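Local coordinates for protein aldose 1-epimerase (PDB 3NRE) that probably interconverts the alpha and beta anomers of an aldose sugar, as its family of aldose 1-epimerases (mutarotases) does, at residues G10-D15 and F121-D126. Residues are numbered along the deposited sequence; the frame is centred on the assembly and turned at random. Where two conformers were deposited one is given.
Sequences GSLKLD and FHLTAD
The Phe121 ring meets Leu14 obliquely: methyl CD2 of Leu14 sits 3.9 Å from Phe121 CD2 and also touches Phe121 CB, the two side chains crossing at about a right angle. Leu14 gets there because its CG is anti to the backbone N (chi1 -174°), beside the carbonyl carbon. Ile23 touches both residues, so the pair belongs to a larger apolar layer. Next along, Leu123 rises between Leu14 and Leu12. Its CD1 lies against the carbonyl O of Leu12 and near Leu14 CB, while its CD2 meets Leu12 CD1 at 4.0 Å. Leu12 then reaches the turn between strands 114-123 and 127-136, where its CD1 comes within 3.4 Å of Thr124 O. Leu12 CG rests 3.6 Å from Ala125 O. Having CG beside the backbone N (chi1 -70°) sends Leu12 that way. At this more open end a water bridges the backbones, accepting from Ser11 N and donating to Ala125 O at 2.6 Å. The side chain of Lys13 leaves its strand on the other side and makes a cation-pi contact with Trp27. The two strand segments run nearly antiparallel, at 163°, with axes 8.7 Å apart. Leucines and a phenylalanine interleave here between the four-stranded N-terminal sheet and the nine-stranded antiparallel sheet that contains strand 114-123, the face-to-face layering of a beta-sandwich, as in the galactose mutarotase fold.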
ATOM      1  N   GLY A  10     -23.908  -8.191   2.839  1.00 35.96           N
ATOM      2  CA  GLY A  10     -24.052  -8.956   4.061  1.00 39.28           C
ATOM      3  C   GLY A  10     -23.694  -8.052   5.237  1.00 37.71           C
ATOM      4  O   GLY A  10     -24.203  -6.952   5.354  1.00 38.34           O
ATOM      5  N   SER A  11     -22.756  -8.500   6.065  1.00 38.26           N
ATOM      6  CA  SER A  11     -22.343  -7.769   7.262  0.50 35.77           C
ATOM      7  C   SER A  11     -21.115  -6.898   6.976  1.00 32.98           C
ATOM      8  O   SER A  11     -20.635  -6.184   7.864  1.00 30.26           O
ATOM      9  CB  SER A  11     -22.060  -8.748   8.421  0.50 37.30           C
ATOM     10  OG  SER A  11     -20.902  -9.551   8.189  0.50 40.81           O
ATOM     11  N   LEU A  12     -20.607  -6.973   5.750  1.00 28.62           N
ATOM     12  CA  LEU A  12     -19.389  -6.176   5.381  1.00 27.53           C
ATOM     13  C   LEU A  12     -19.757  -4.829   4.817  1.00 28.50           C
ATOM     14  O   LEU A  12     -20.667  -4.723   4.014  1.00 28.10           O
ATOM     15  CB  LEU A  12     -18.550  -6.849   4.308  1.00 30.75           C
ATOM     16  CG  LEU A  12     -17.781  -8.104   4.675  1.00 33.76           C
ATOM     17  CD1 LEU A  12     -16.903  -8.488   3.454  1.00 31.40           C
ATOM     18  CD2 LEU A  12     -16.946  -7.921   5.924  1.00 39.89           C
ATOM     19  N   LYS A  13     -19.013  -3.814   5.225  1.00 25.90           N
ATOM     20  CA  LYS A  13     -19.261  -2.439   4.785  1.00 25.13           C
ATOM     21  C   LYS A  13     -17.921  -1.792   4.519  1.00 23.15           C
ATOM     22  O   LYS A  13     -16.982  -1.969   5.292  1.00 23.64           O
ATOM     23  CB  LYS A  13     -19.980  -1.652   5.863  1.00 25.96           C
ATOM     24  CG  LYS A  13     -20.393  -0.234   5.352  1.00 27.91           C
ATOM     25  CD  LYS A  13     -21.321   0.515   6.318  1.00 36.37           C
ATOM     26  CE  LYS A  13     -20.567   1.092   7.487  1.00 38.79           C
ATOM     27  NZ  LYS A  13     -21.360   2.201   8.249  1.00 43.45           N
ATOM     28  N   LEU A  14     -17.857  -1.040   3.432  1.00 22.19           N
ATOM     29  CA  LEU A  14     -16.656  -0.322   3.037  1.00 20.12           C
ATOM     30  C   LEU A  14     -17.000   1.137   2.730  1.00 22.04           C
ATOM     31  O   LEU A  14     -17.940   1.418   2.008  1.00 22.26           O
ATOM     32  CB  LEU A  14     -16.074  -0.969   1.764  1.00 21.41           C
ATOM     33  CG  LEU A  14     -14.729  -0.479   1.223  1.00 22.59           C
ATOM     34  CD1 LEU A  14     -13.611  -1.053   2.058  1.00 22.72           C
ATOM     35  CD2 LEU A  14     -14.529  -0.776  -0.301  1.00 22.94           C
ATOM     36  N   ASP A  15     -16.206   2.057   3.237  1.00 20.79           N
ATOM     37  CA  ASP A  15     -16.301   3.477   2.864  1.00 20.77           C
ATOM     38  C   ASP A  15     -15.034   3.874   2.092  1.00 20.85           C
ATOM     39  O   ASP A  15     -13.927   3.512   2.497  1.00 18.92           O
ATOM     40  CB  ASP A  15     -16.378   4.351   4.122  1.00 21.25           C
ATOM     41  CG  ASP A  15     -17.758   4.370   4.768  1.00 24.86           C
ATOM     42  OD1 ASP A  15     -18.724   3.733   4.247  1.00 27.13           O
ATOM     43  OD2 ASP A  15     -17.915   5.099   5.796  1.00 31.35           O
ATOM     44  N   PHE A 121     -13.156  -1.357  -6.593  1.00 25.46           N
ATOM     45  CA  PHE A 121     -13.400  -2.010  -5.314  1.00 26.90           C
ATOM     46  C   PHE A 121     -14.606  -2.928  -5.498  1.00 27.90           C
ATOM     47  O   PHE A 121     -15.586  -2.507  -6.090  1.00 27.54           O
ATOM     48  CB  PHE A 121     -13.758  -0.941  -4.262  1.00 26.87           C
ATOM     49  CG  PHE A 121     -12.678   0.092  -4.022  1.00 22.21           C
ATOM     50  CD1 PHE A 121     -12.561   1.196  -4.837  1.00 20.53           C
ATOM     51  CD2 PHE A 121     -11.812  -0.035  -2.943  1.00 24.33           C
ATOM     52  CE1 PHE A 121     -11.565   2.150  -4.629  1.00 22.26           C
ATOM     53  CE2 PHE A 121     -10.832   0.911  -2.709  1.00 22.74           C
ATOM     54  CZ  PHE A 121     -10.737   2.017  -3.540  1.00 19.22           C
ATOM     55  N   HIS A 122     -14.556  -4.123  -4.919  1.00 28.01           N
ATOM     56  CA  HIS A 122     -15.674  -5.057  -4.944  1.00 29.06           C
ATOM     57  C   HIS A 122     -15.823  -5.793  -3.619  1.00 30.82           C
ATOM     58  O   HIS A 122     -14.830  -6.208  -3.025  1.00 30.81           O
ATOM     59  CB  HIS A 122     -15.466  -6.016  -6.094  1.00 33.09           C
ATOM     60  CG  HIS A 122     -16.628  -6.913  -6.360  1.00 37.95           C
ATOM     61  ND1 HIS A 122     -16.553  -8.281  -6.224  1.00 50.84           N
ATOM     62  CD2 HIS A 122     -17.900  -6.640  -6.748  1.00 41.61           C
ATOM     63  CE1 HIS A 122     -17.727  -8.816  -6.522  1.00 46.16           C
ATOM     64  NE2 HIS A 122     -18.558  -7.841  -6.848  1.00 48.53           N
ATOM     65  N   LEU A 123     -17.071  -5.950  -3.153  1.00 27.07           N
ATOM     66  CA  LEU A 123     -17.359  -6.666  -1.908  1.00 29.01           C
ATOM     67  C   LEU A 123     -18.182  -7.878  -2.217  1.00 34.60           C
ATOM     68  O   LEU A 123     -19.136  -7.786  -2.987  1.00 36.30           O
ATOM     69  CB  LEU A 123     -18.185  -5.814  -0.943  1.00 31.70           C
ATOM     70  CG  LEU A 123     -17.482  -4.861  -0.021  1.00 33.28           C
ATOM     71  CD1 LEU A 123     -18.510  -4.269   0.947  1.00 26.29           C
ATOM     72  CD2 LEU A 123     -16.346  -5.563   0.750  1.00 29.98           C
ATOM     73  N   THR A 124     -17.806  -9.010  -1.630  1.00 35.71           N
ATOM     74  CA  THR A 124     -18.714 -10.149  -1.523  1.00 35.20           C
ATOM     75  C   THR A 124     -19.011 -10.324  -0.039  1.00 38.34           C
ATOM     76  O   THR A 124     -18.717  -9.433   0.743  1.00 33.02           O
ATOM     77  CB  THR A 124     -18.107 -11.418  -2.101  1.00 39.65           C
ATOM     78  OG1 THR A 124     -16.979 -11.791  -1.298  1.00 39.65           O
ATOM     79  CG2 THR A 124     -17.715 -11.209  -3.565  1.00 35.48           C
ATOM     80  N   ALA A 125     -19.615 -11.440   0.375  1.00 36.78           N
ATOM     81  CA  ALA A 125     -19.981 -11.555   1.787  1.00 38.66           C
ATOM     82  C   ALA A 125     -18.761 -11.682   2.731  1.00 36.75           C
ATOM     83  O   ALA A 125     -18.885 -11.414   3.946  1.00 36.96           O
ATOM     84  CB  ALA A 125     -20.971 -12.704   2.005  1.00 41.20           C
ATOM     85  N   ASP A 126     -17.603 -12.106   2.209  1.00 36.93           N
ATOM     86  CA  ASP A 126     -16.416 -12.221   3.056  1.00 37.12           C
ATOM     87  C   ASP A 126     -15.125 -11.616   2.487  1.00 33.81           C
ATOM     88  O   ASP A 126     -14.108 -11.685   3.159  1.00 34.44           O
ATOM     89  CB  ASP A 126     -16.170 -13.691   3.420  1.00 39.06           C
ATOM     90  CG  ASP A 126     -15.845 -14.555   2.188  1.00 47.97           C
ATOM     91  OD1 ASP A 126     -15.896 -14.025   1.051  1.00 38.72           O
ATOM     92  OD2 ASP A 126     -15.517 -15.749   2.365  1.00 46.30           O
TER
HETATM   93  O   HOH W   1     -20.990 -10.910   5.434  1.00 37.34           O